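2-oxoglutarate-dependent dioxygenase tropC (Talaromyces stipitatus, PDB 6XJJ) acts as an iron- and 2-oxoglutarate-dependent dioxygenase in the biosynthesis of fungal tropolones. Local coordinates at residues Asp242-Gly247 with Met285-His290; Asn217-Met222 with Phe317-Leu322; Glu65-Cys70 with Gly294-Ser299. All blocks are in the same frame, centred on the assembly; numbering follows the deposited sequence.

Contact 1 of 3, residues Asp242-Gly247 with Met285-His290. With FE (Fe (III) ion), chain B.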
loop_
_atom_site.group_PDB
_atom_site.type_symbol
_atom_site.label_atom_id
_atom_site.label_comp_id
_atom_site.label_asym_id
_atom_site.label_seq_id
_atom_site.Cartn_x
_atom_site.Cartn_y
_atom_site.Cartn_z
ATOM N N ASP A 242 -15.543 1.552 -1.474
ATOM C CA ASP A 242 -15.375 0.130 -1.738
ATOM C C ASP A 242 -14.586 -0.105 -3.017
ATOM O O ASP A 242 -15.026 0.260 -4.111
ATOM C CB ASP A 242 -16.753 -0.524 -1.829
ATOM C CG ASP A 242 -16.685 -2.029 -1.986
ATOM O OD1 ASP A 242 -15.582 -2.565 -2.206
ATOM O OD2 ASP A 242 -17.736 -2.687 -1.846
ATOM N N HIS A 243 -13.419 -0.726 -2.871
ATOM C CA HIS A 243 -12.596 -1.078 -4.016
ATOM C C HIS A 243 -11.790 -2.321 -3.675
ATOM O O HIS A 243 -11.753 -2.774 -2.526
ATOM C CB HIS A 243 -11.648 0.058 -4.404
ATOM C CG HIS A 243 -10.561 0.298 -3.406
ATOM N ND1 HIS A 243 -10.778 0.925 -2.199
ATOM C CD2 HIS A 243 -9.248 -0.017 -3.435
ATOM C CE1 HIS A 243 -9.642 0.995 -1.531
ATOM N NE2 HIS A 243 -8.698 0.424 -2.256
ATOM N N THR A 244 -11.160 -2.880 -4.700
ATOM C CA THR A 244 -10.011 -3.751 -4.534
ATOM C C THR A 244 -8.790 -3.041 -5.096
ATOM O O THR A 244 -8.895 -2.152 -5.949
ATOM C CB THR A 244 -10.185 -5.094 -5.250
ATOM O OG1 THR A 244 -10.293 -4.876 -6.661
ATOM C CG2 THR A 244 -11.415 -5.802 -4.758
ATOM N N ASP A 245 -7.625 -3.443 -4.608
ATOM C CA ASP A 245 -6.372 -2.993 -5.186
ATOM C C ASP A 245 -6.072 -3.847 -6.410
ATOM O O ASP A 245 -6.337 -5.053 -6.413
ATOM C CB ASP A 245 -5.240 -3.100 -4.170
ATOM C CG ASP A 245 -5.436 -2.179 -2.972
ATOM O OD1 ASP A 245 -6.283 -1.263 -3.034
ATOM O OD2 ASP A 245 -4.737 -2.372 -1.956
ATOM N N PHE A 246 -5.540 -3.221 -7.461
ATOM C CA PHE A 246 -5.343 -3.965 -8.702
ATOM C C PHE A 246 -4.027 -4.740 -8.710
ATOM O O PHE A 246 -3.926 -5.770 -9.384
ATOM C CB PHE A 246 -5.385 -3.020 -9.907
ATOM C CG PHE A 246 -5.476 -3.732 -11.243
ATOM C CD1 PHE A 246 -6.710 -4.127 -11.735
ATOM C CD2 PHE A 246 -4.342 -4.013 -11.999
ATOM C CE1 PHE A 246 -6.821 -4.780 -12.952
ATOM C CE2 PHE A 246 -4.449 -4.671 -13.224
ATOM C CZ PHE A 246 -5.692 -5.052 -13.695
ATOM N N GLY A 247 -3.018 -4.274 -7.968
ATOM C CA GLY A 247 -1.677 -4.825 -8.062
ATOM C C GLY A 247 -1.464 -6.179 -7.415
ATOM O O GLY A 247 -2.332 -7.057 -7.455
ATOM N N MET A 285 -3.504 -8.382 -0.377
ATOM C CA MET A 285 -3.278 -8.861 -1.729
ATOM C C MET A 285 -4.157 -8.092 -2.716
ATOM O O MET A 285 -5.250 -7.627 -2.376
ATOM C CB MET A 285 -3.601 -10.350 -1.804
ATOM C CG MET A 285 -2.879 -11.209 -0.758
ATOM S SD MET A 285 -1.083 -11.343 -0.966
ATOM C CE MET A 285 -0.473 -10.042 0.117
ATOM N N GLY A 286 -3.667 -7.968 -3.951
ATOM C CA GLY A 286 -4.384 -7.313 -5.019
ATOM C C GLY A 286 -4.914 -8.299 -6.053
ATOM O O GLY A 286 -4.753 -9.513 -5.954
ATOM N N ASP A 287 -5.555 -7.729 -7.077
ATOM C CA ASP A 287 -6.217 -8.545 -8.093
ATOM C C ASP A 287 -5.210 -9.328 -8.933
ATOM O O ASP A 287 -5.458 -10.486 -9.293
ATOM C CB ASP A 287 -7.077 -7.652 -8.986
ATOM C CG ASP A 287 -8.229 -7.019 -8.235
ATOM O OD1 ASP A 287 -8.581 -7.527 -7.150
ATOM O OD2 ASP A 287 -8.766 -5.998 -8.717
ATOM N N THR A 288 -4.076 -8.712 -9.272
ATOM C CA THR A 288 -3.052 -9.421 -10.036
ATOM C C THR A 288 -2.549 -10.646 -9.281
ATOM O O THR A 288 -2.348 -11.709 -9.878
ATOM C CB THR A 288 -1.895 -8.477 -10.361
ATOM O OG1 THR A 288 -2.380 -7.388 -11.157
ATOM C CG2 THR A 288 -0.805 -9.200 -11.130
ATOM N N MET A 289 -2.335 -10.518 -7.970
ATOM C CA MET A 289 -1.966 -11.686 -7.175
ATOM C C MET A 289 -3.116 -12.680 -7.109
ATOM O O MET A 289 -2.896 -13.895 -7.158
ATOM C CB MET A 289 -1.542 -11.261 -5.767
ATOM C CG MET A 289 -1.001 -12.402 -4.888
ATOM S SD MET A 289 0.569 -13.095 -5.471
ATOM C CE MET A 289 1.669 -11.744 -5.094
ATOM N N HIS A 290 -4.350 -12.182 -6.985
ATOM C CA HIS A 290 -5.523 -13.050 -6.992
ATOM C C HIS A 290 -5.523 -13.948 -8.224
ATOM O O HIS A 290 -5.495 -15.179 -8.121
ATOM C CB HIS A 290 -6.804 -12.216 -6.986
ATOM C CG HIS A 290 -8.037 -13.010 -6.687
ATOM N ND1 HIS A 290 -8.466 -13.249 -5.401
ATOM C CD2 HIS A 290 -8.868 -13.712 -7.496
ATOM C CE1 HIS A 290 -9.554 -13.997 -5.432
ATOM N NE2 HIS A 290 -9.811 -14.303 -6.690
HETATM FE FE FE B . -6.718 0.302 -1.212
#
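The carbonyl oxygen of Phe246 is gripped twice by Thr288: OG1 and the backbone N of that threonine each lie 2.9 Å from Phe246 O. With OG1 turned beside its own backbone N (chi1 -61°), hydroxyl and amide can converge on one acceptor, the amide coming from above the carbonyl plane. The neighbouring carbonyls extend the pattern. Asp245 O takes the amide of Asp287 (N to O 2.9 Å), while Gly247 O receives weak bonds from the amides of Thr288 and Met289. A run of loop carbonyls thus serves the first amides of the helix that starts after its N-cap residue, Gly286. Outside the backbone, Thr244 OG1 donates to the syn lone pair of Asp287 OD2 at 2.8 Å, the two side chains crossing at about a right angle. Ser299 holds the other oxygen, so both carboxylate oxygens of Asp287 are held. The same loop supplies two ligands of the iron, His243 NE2 at 2.2 Å and Asp245 OD1 at 2.4 Å from the metal. Asn284 and Ser250 bind the remaining oxygen of Asp245 and orient its carboxylate. His302 completes the HxD...H facial triad. The loop joins strands 240-241 and 249-253, and is docked on the start of helix 287-292 just after strand 281-285, with helix 171-204 packed against Met289.

Contact 2 of 3, residues Asn217-Met222 with Phe317-Leu322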
loop_
_atom_site.group_PDB
_atom_site.type_symbol
_atom_site.label_atom_id
_atom_site.label_comp_id
_atom_site.label_asym_id
_atom_site.label_seq_id
_atom_site.Cartn_x
_atom_site.Cartn_y
_atom_site.Cartn_z
ATOM N N ASN A 217 12.954 -4.955 -11.386
ATOM C CA ASN A 217 12.658 -3.653 -11.969
ATOM C C ASN A 217 11.196 -3.308 -11.711
ATOM O O ASN A 217 10.423 -3.112 -12.655
ATOM C CB ASN A 217 12.941 -3.661 -13.471
ATOM C CG ASN A 217 13.329 -2.294 -13.989
ATOM O OD1 ASN A 217 14.107 -1.582 -13.346
ATOM N ND2 ASN A 217 12.738 -1.883 -15.111
ATOM N N PRO A 218 10.795 -3.199 -10.453
ATOM C CA PRO A 218 9.371 -3.252 -10.112
ATOM C C PRO A 218 8.664 -1.919 -10.291
ATOM O O PRO A 218 9.266 -0.846 -10.243
ATOM C CB PRO A 218 9.395 -3.652 -8.635
ATOM C CG PRO A 218 10.678 -3.050 -8.128
ATOM C CD PRO A 218 11.655 -3.101 -9.260
ATOM N N SER A 219 7.348 -2.008 -10.476
ATOM C CA SER A 219 6.483 -0.835 -10.519
ATOM C C SER A 219 5.938 -0.643 -9.109
ATOM O O SER A 219 5.117 -1.436 -8.637
ATOM C CB SER A 219 5.364 -1.016 -11.541
ATOM O OG SER A 219 4.548 0.138 -11.644
ATOM N N ILE A 220 6.417 0.388 -8.428
ATOM C CA ILE A 220 6.162 0.537 -7.000
ATOM C C ILE A 220 5.715 1.956 -6.683
ATOM O O ILE A 220 6.508 2.772 -6.192
ATOM C CB ILE A 220 7.400 0.153 -6.181
ATOM C CG1 ILE A 220 8.652 0.786 -6.792
ATOM C CG2 ILE A 220 7.508 -1.355 -6.080
ATOM C CD1 ILE A 220 9.876 0.683 -5.924
ATOM N N PRO A 221 4.457 2.287 -6.924
ATOM C CA PRO A 221 3.935 3.557 -6.431
ATOM C C PRO A 221 3.664 3.522 -4.938
ATOM O O PRO A 221 3.406 2.477 -4.335
ATOM C CB PRO A 221 2.637 3.730 -7.229
ATOM C CG PRO A 221 2.185 2.363 -7.484
ATOM C CD PRO A 221 3.429 1.519 -7.648
ATOM N N MET A 222 3.781 4.703 -4.353
ATOM C CA MET A 222 3.411 4.991 -2.978
ATOM C C MET A 222 2.515 6.214 -2.992
ATOM O O MET A 222 2.657 7.076 -3.860
ATOM C CB MET A 222 4.634 5.280 -2.129
ATOM C CG MET A 222 4.372 5.398 -0.602
ATOM S SD MET A 222 5.764 5.976 0.353
ATOM C CE MET A 222 6.868 4.650 0.112
ATOM N N PHE A 317 2.493 0.243 -2.888
ATOM C CA PHE A 317 1.962 -0.871 -3.646
ATOM C C PHE A 317 3.039 -1.414 -4.564
ATOM O O PHE A 317 3.933 -0.687 -5.006
ATOM C CB PHE A 317 0.709 -0.535 -4.518
ATOM C CG PHE A 317 -0.282 0.410 -3.878
ATOM C CD1 PHE A 317 0.112 1.628 -3.351
ATOM C CD2 PHE A 317 -1.577 -0.019 -3.622
ATOM C CE1 PHE A 317 -0.799 2.471 -2.745
ATOM C CE2 PHE A 317 -2.476 0.807 -2.980
ATOM C CZ PHE A 317 -2.085 2.045 -2.539
ATOM N N LEU A 318 2.929 -2.710 -4.836
ATOM C CA LEU A 318 3.773 -3.417 -5.788
ATOM C C LEU A 318 2.864 -3.971 -6.878
ATOM O O LEU A 318 2.032 -4.848 -6.615
ATOM C CB LEU A 318 4.565 -4.523 -5.091
ATOM C CG LEU A 318 5.332 -5.493 -5.997
ATOM C CD1 LEU A 318 6.375 -4.760 -6.826
ATOM C CD2 LEU A 318 5.970 -6.599 -5.165
ATOM N N ASN A 319 3.017 -3.453 -8.092
ATOM C CA ASN A 319 2.224 -3.880 -9.236
ATOM C C ASN A 319 3.040 -4.816 -10.119
ATOM O O ASN A 319 4.263 -4.913 -10.000
ATOM C CB ASN A 319 1.754 -2.667 -10.050
ATOM C CG ASN A 319 0.774 -1.799 -9.292
ATOM O OD1 ASN A 319 0.025 -2.279 -8.441
ATOM N ND2 ASN A 319 0.803 -0.504 -9.569
ATOM N N GLY A 320 2.336 -5.516 -11.009
ATOM C CA GLY A 320 3.006 -6.251 -12.066
ATOM C C GLY A 320 3.866 -5.345 -12.923
ATOM O O GLY A 320 3.675 -4.127 -12.993
ATOM N N ASN A 321 4.848 -5.963 -13.573
ATOM C CA ASN A 321 5.785 -5.206 -14.379
ATOM C C ASN A 321 5.199 -4.753 -15.710
ATOM O O ASN A 321 4.169 -5.243 -16.188
ATOM C CB ASN A 321 7.064 -6.006 -14.589
ATOM C CG ASN A 321 8.187 -5.507 -13.711
ATOM O OD1 ASN A 321 8.250 -4.310 -13.417
ATOM N ND2 ASN A 321 9.046 -6.399 -13.251
ATOM N N LEU A 322 5.895 -3.771 -16.292
ATOM C CA LEU A 322 5.502 -3.137 -17.541
ATOM C C LEU A 322 5.664 -4.074 -18.729
ATOM O O LEU A 322 5.088 -3.818 -19.791
ATOM C CB LEU A 322 6.351 -1.876 -17.745
ATOM C CG LEU A 322 6.095 -0.943 -18.928
ATOM C CD1 LEU A 322 4.768 -0.224 -18.748
ATOM C CD2 LEU A 322 7.243 0.048 -19.078
#
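Leu318 pushes its CD1 methyl into the hollow between Pro218 and Ile220, touching Pro218 CB and Ile220 CG2 at 3.7 Å each. The leucine CB leaves its backbone away from the opposing segment, but with CG anti to the backbone N (chi1 171°) and one further turn in the chain the methyl is carried back to the two residues. Beyond this knob, Leu318 packs on Val193 of helix 171-204 and on Ile214 and Leu215. A second bump is the ring of Pro221: its CG and CD both approach the amide of Asn319, CG lying 3.8 Å from ND2, while CD rests against Phe317 O. Pro221 has no N-H to offer that oxygen; the alpha carbon of Ile220 approaches it instead, with CA 3.2 Å from Phe317 O in a CA-H...O contact. Two straight backbone bonds flank these surfaces and fix their register. Asn319 N donates to Ser219 O at 3.0 Å, and Phe317 N to Pro221 O at 2.8 Å. The edge of the Phe317 ring faces Pro221 O, which lies in the ring plane with CD1 of Phe317 3.5 Å away. Farther along, Ser219 CB fits beside Gly320 O. The two segments run roughly antiparallel, one entering strand 222-227 as the other leaves strand 311-318. These strands are neighbours in the larger sheet of the double-stranded beta-helix, the jelly-roll core of 2-oxoglutarate-dependent oxygenases, and the contact closes one end of their pairing while Phe317 turns its ring toward the iron site.

Contact 3 of 3, residues Glu65-Cys70 with Gly294-Ser299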
loop_
_atom_site.group_PDB
_atom_site.type_symbol
_atom_site.label_atom_id
_atom_site.label_comp_id
_atom_site.label_asym_id
_atom_site.label_seq_id
_atom_site.Cartn_x
_atom_site.Cartn_y
_atom_site.Cartn_z
ATOM N N GLU A 65 1.303 -18.771 8.857
ATOM C CA GLU A 65 0.424 -17.680 9.269
ATOM C C GLU A 65 0.129 -16.726 8.113
ATOM O O GLU A 65 -0.996 -16.227 7.989
ATOM C CB GLU A 65 1.047 -16.946 10.458
ATOM C CG GLU A 65 1.042 -17.773 11.738
ATOM C CD GLU A 65 1.800 -17.110 12.869
ATOM O OE1 GLU A 65 2.441 -16.063 12.633
ATOM O OE2 GLU A 65 1.778 -17.642 13.996
ATOM N N VAL A 66 1.112 -16.477 7.245
ATOM C CA VAL A 66 0.911 -15.547 6.134
ATOM C C VAL A 66 -0.005 -16.155 5.078
ATOM O O VAL A 66 -1.077 -15.613 4.780
ATOM C CB VAL A 66 2.263 -15.133 5.528
ATOM C CG1 VAL A 66 2.056 -14.269 4.290
ATOM C CG2 VAL A 66 3.092 -14.386 6.560
ATOM N N ARG A 67 0.417 -17.278 4.480
ATOM C CA ARG A 67 -0.385 -17.931 3.448
ATOM C C ARG A 67 -1.835 -18.041 3.897
ATOM O O ARG A 67 -2.760 -17.898 3.088
ATOM C CB ARG A 67 0.164 -19.337 3.153
ATOM C CG ARG A 67 -0.266 -20.335 4.220
ATOM C CD ARG A 67 0.373 -21.723 4.231
ATOM N NE ARG A 67 0.184 -22.507 3.017
ATOM C CZ ARG A 67 0.403 -23.817 2.944
ATOM N NH1 ARG A 67 0.733 -24.496 4.033
ATOM N NH2 ARG A 67 0.228 -24.466 1.804
ATOM N N SER A 68 -2.043 -18.265 5.197
ATOM C CA SER A 68 -3.364 -18.523 5.750
ATOM C C SER A 68 -4.184 -17.243 5.879
ATOM O O SER A 68 -5.366 -17.224 5.526
ATOM C CB SER A 68 -3.211 -19.217 7.106
ATOM O OG SER A 68 -4.461 -19.431 7.732
ATOM N N ALA A 69 -3.580 -16.163 6.375
ATOM C CA ALA A 69 -4.297 -14.894 6.436
ATOM C C ALA A 69 -4.633 -14.394 5.038
ATOM O O ALA A 69 -5.720 -13.849 4.807
ATOM C CB ALA A 69 -3.469 -13.853 7.188
ATOM N N CYS A 70 -3.711 -14.576 4.087
ATOM C CA CYS A 70 -3.953 -14.133 2.721
ATOM C C CYS A 70 -4.954 -15.016 2.005
ATOM O O CYS A 70 -5.589 -14.566 1.044
ATOM C CB CYS A 70 -2.643 -14.107 1.939
ATOM S SG CYS A 70 -1.453 -12.934 2.616
ATOM N N GLY A 294 -4.566 -19.144 -7.690
ATOM C CA GLY A 294 -5.868 -19.640 -8.096
ATOM C C GLY A 294 -7.022 -18.942 -7.398
ATOM O O GLY A 294 -8.097 -19.528 -7.243
ATOM N N GLY A 295 -6.821 -17.691 -6.982
ATOM C CA GLY A 295 -7.585 -17.154 -5.874
ATOM C C GLY A 295 -7.074 -17.608 -4.526
ATOM O O GLY A 295 -7.705 -17.315 -3.502
ATOM N N TYR A 296 -5.938 -18.315 -4.500
ATOM C CA TYR A 296 -5.409 -18.856 -3.253
ATOM C C TYR A 296 -5.012 -17.733 -2.303
ATOM O O TYR A 296 -5.238 -17.827 -1.090
ATOM C CB TYR A 296 -4.229 -19.778 -3.569
ATOM C CG TYR A 296 -3.583 -20.417 -2.375
ATOM C CD1 TYR A 296 -4.174 -21.496 -1.738
ATOM C CD2 TYR A 296 -2.366 -19.958 -1.897
ATOM C CE1 TYR A 296 -3.579 -22.091 -0.641
ATOM C CE2 TYR A 296 -1.759 -20.542 -0.810
ATOM C CZ TYR A 296 -2.370 -21.610 -0.182
ATOM O OH TYR A 296 -1.772 -22.203 0.906
ATOM N N TYR A 297 -4.433 -16.659 -2.834
ATOM C CA TYR A 297 -4.272 -15.409 -2.102
ATOM C C TYR A 297 -5.393 -14.477 -2.559
ATOM O O TYR A 297 -5.478 -14.134 -3.742
ATOM C CB TYR A 297 -2.885 -14.810 -2.344
ATOM C CG TYR A 297 -1.730 -15.678 -1.835
ATOM C CD1 TYR A 297 -1.851 -16.423 -0.668
ATOM C CD2 TYR A 297 -0.515 -15.732 -2.514
ATOM C CE1 TYR A 297 -0.803 -17.212 -0.201
ATOM C CE2 TYR A 297 0.536 -16.519 -2.055
ATOM C CZ TYR A 297 0.385 -17.251 -0.898
ATOM O OH TYR A 297 1.424 -18.026 -0.438
ATOM N N ARG A 298 -6.267 -14.094 -1.627
ATOM C CA ARG A 298 -7.479 -13.355 -1.964
ATOM C C ARG A 298 -7.246 -11.847 -2.029
ATOM O O ARG A 298 -6.580 -11.269 -1.165
ATOM C CB ARG A 298 -8.584 -13.630 -0.939
ATOM C CG ARG A 298 -9.201 -15.023 -0.938
ATOM C CD ARG A 298 -10.438 -14.997 -0.014
ATOM N NE ARG A 298 -11.373 -13.956 -0.461
ATOM C CZ ARG A 298 -11.721 -12.868 0.235
ATOM N NH1 ARG A 298 -12.541 -11.983 -0.302
ATOM N NH2 ARG A 298 -11.298 -12.665 1.474
ATOM N N SER A 299 -7.837 -11.207 -3.047
ATOM C CA SER A 299 -8.004 -9.755 -3.078
ATOM C C SER A 299 -9.391 -9.420 -2.534
ATOM O O SER A 299 -10.406 -9.794 -3.131
ATOM C CB SER A 299 -7.837 -9.194 -4.492
ATOM O OG SER A 299 -8.025 -7.784 -4.497
#
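Near the C-terminal end of helix 56-72, Cys70 O accepts the backbone N of Arg298 at 2.8 Å in an almost straight bond (173° at the hydrogen), which pins the loop before strand 302-304 to the helix. This joins the N-terminal region of the dioxygenase family to the Fe2OG dioxygenase region. The preceding residue follows the same carbonyl, with Tyr297 CA 3.5 Å from Cys70 O in a CA-H...O contact. The Tyr297 ring then runs along the helix surface. Its CD1 meets Cys70 CB at 3.6 Å, and CE1 lies 3.7 Å from Arg67 CA. The sulfur of Cys70 makes an oblique sulfur-aromatic contact, SG being 5.4 Å from the centroid of the Tyr297 ring. The phenol reaches past the helix to Leu196 O on helix 171-204, so this tyrosine bridges two helices. Tyr296 extends beside it, its CD2 over one face of the Tyr297 ring, and meets Phe204 edge-to-face. Tyr296 OH accepts Arg67 NE at 2.9 Å in a bent bond (135° at the hydrogen) and, more weakly, NH2 of the same guanidinium. Arg67 gets there with CG set between the backbone N and the carbonyl carbon (chi1 79°) and a bend farther out in its chain, while its NH1 forms a salt bridge with Glu64. Toward Arg67 the Tyr296 hydroxyl therefore acts as an acceptor, and the cation would tend to polarise that phenol. An apolar patch of Cys70 and Tyr297 is thus bordered by a strong backbone bond at one end and by a charged hydrogen-bond group at the other.

In the fold
Contact 1 is the middle member of the three, its centre 13 Å from that of contact 2 and 12 Å from that of contact 3; the centres of contacts 2 and 3 are 20 Å apart, their nearest atoms about 10 Å. Toward contact 2, Phe317 CE2 packs 4.0 Å from Asp245 OD2, the oxygen of that iron ligand not bonded to the metal, and the Phe317 side chain comes within about 5 Å of the iron. Toward contact 3, probable hydrogen bonds from His290 O to Gly295 N (3.1 Å) and between Asp287 OD1 and Ser299 OG (2.7 Å) link helix 287-292 to the loop. That loop leads on to His302, the third iron ligand, whereas the Arg298 side chain stays about 14 Å from the metal.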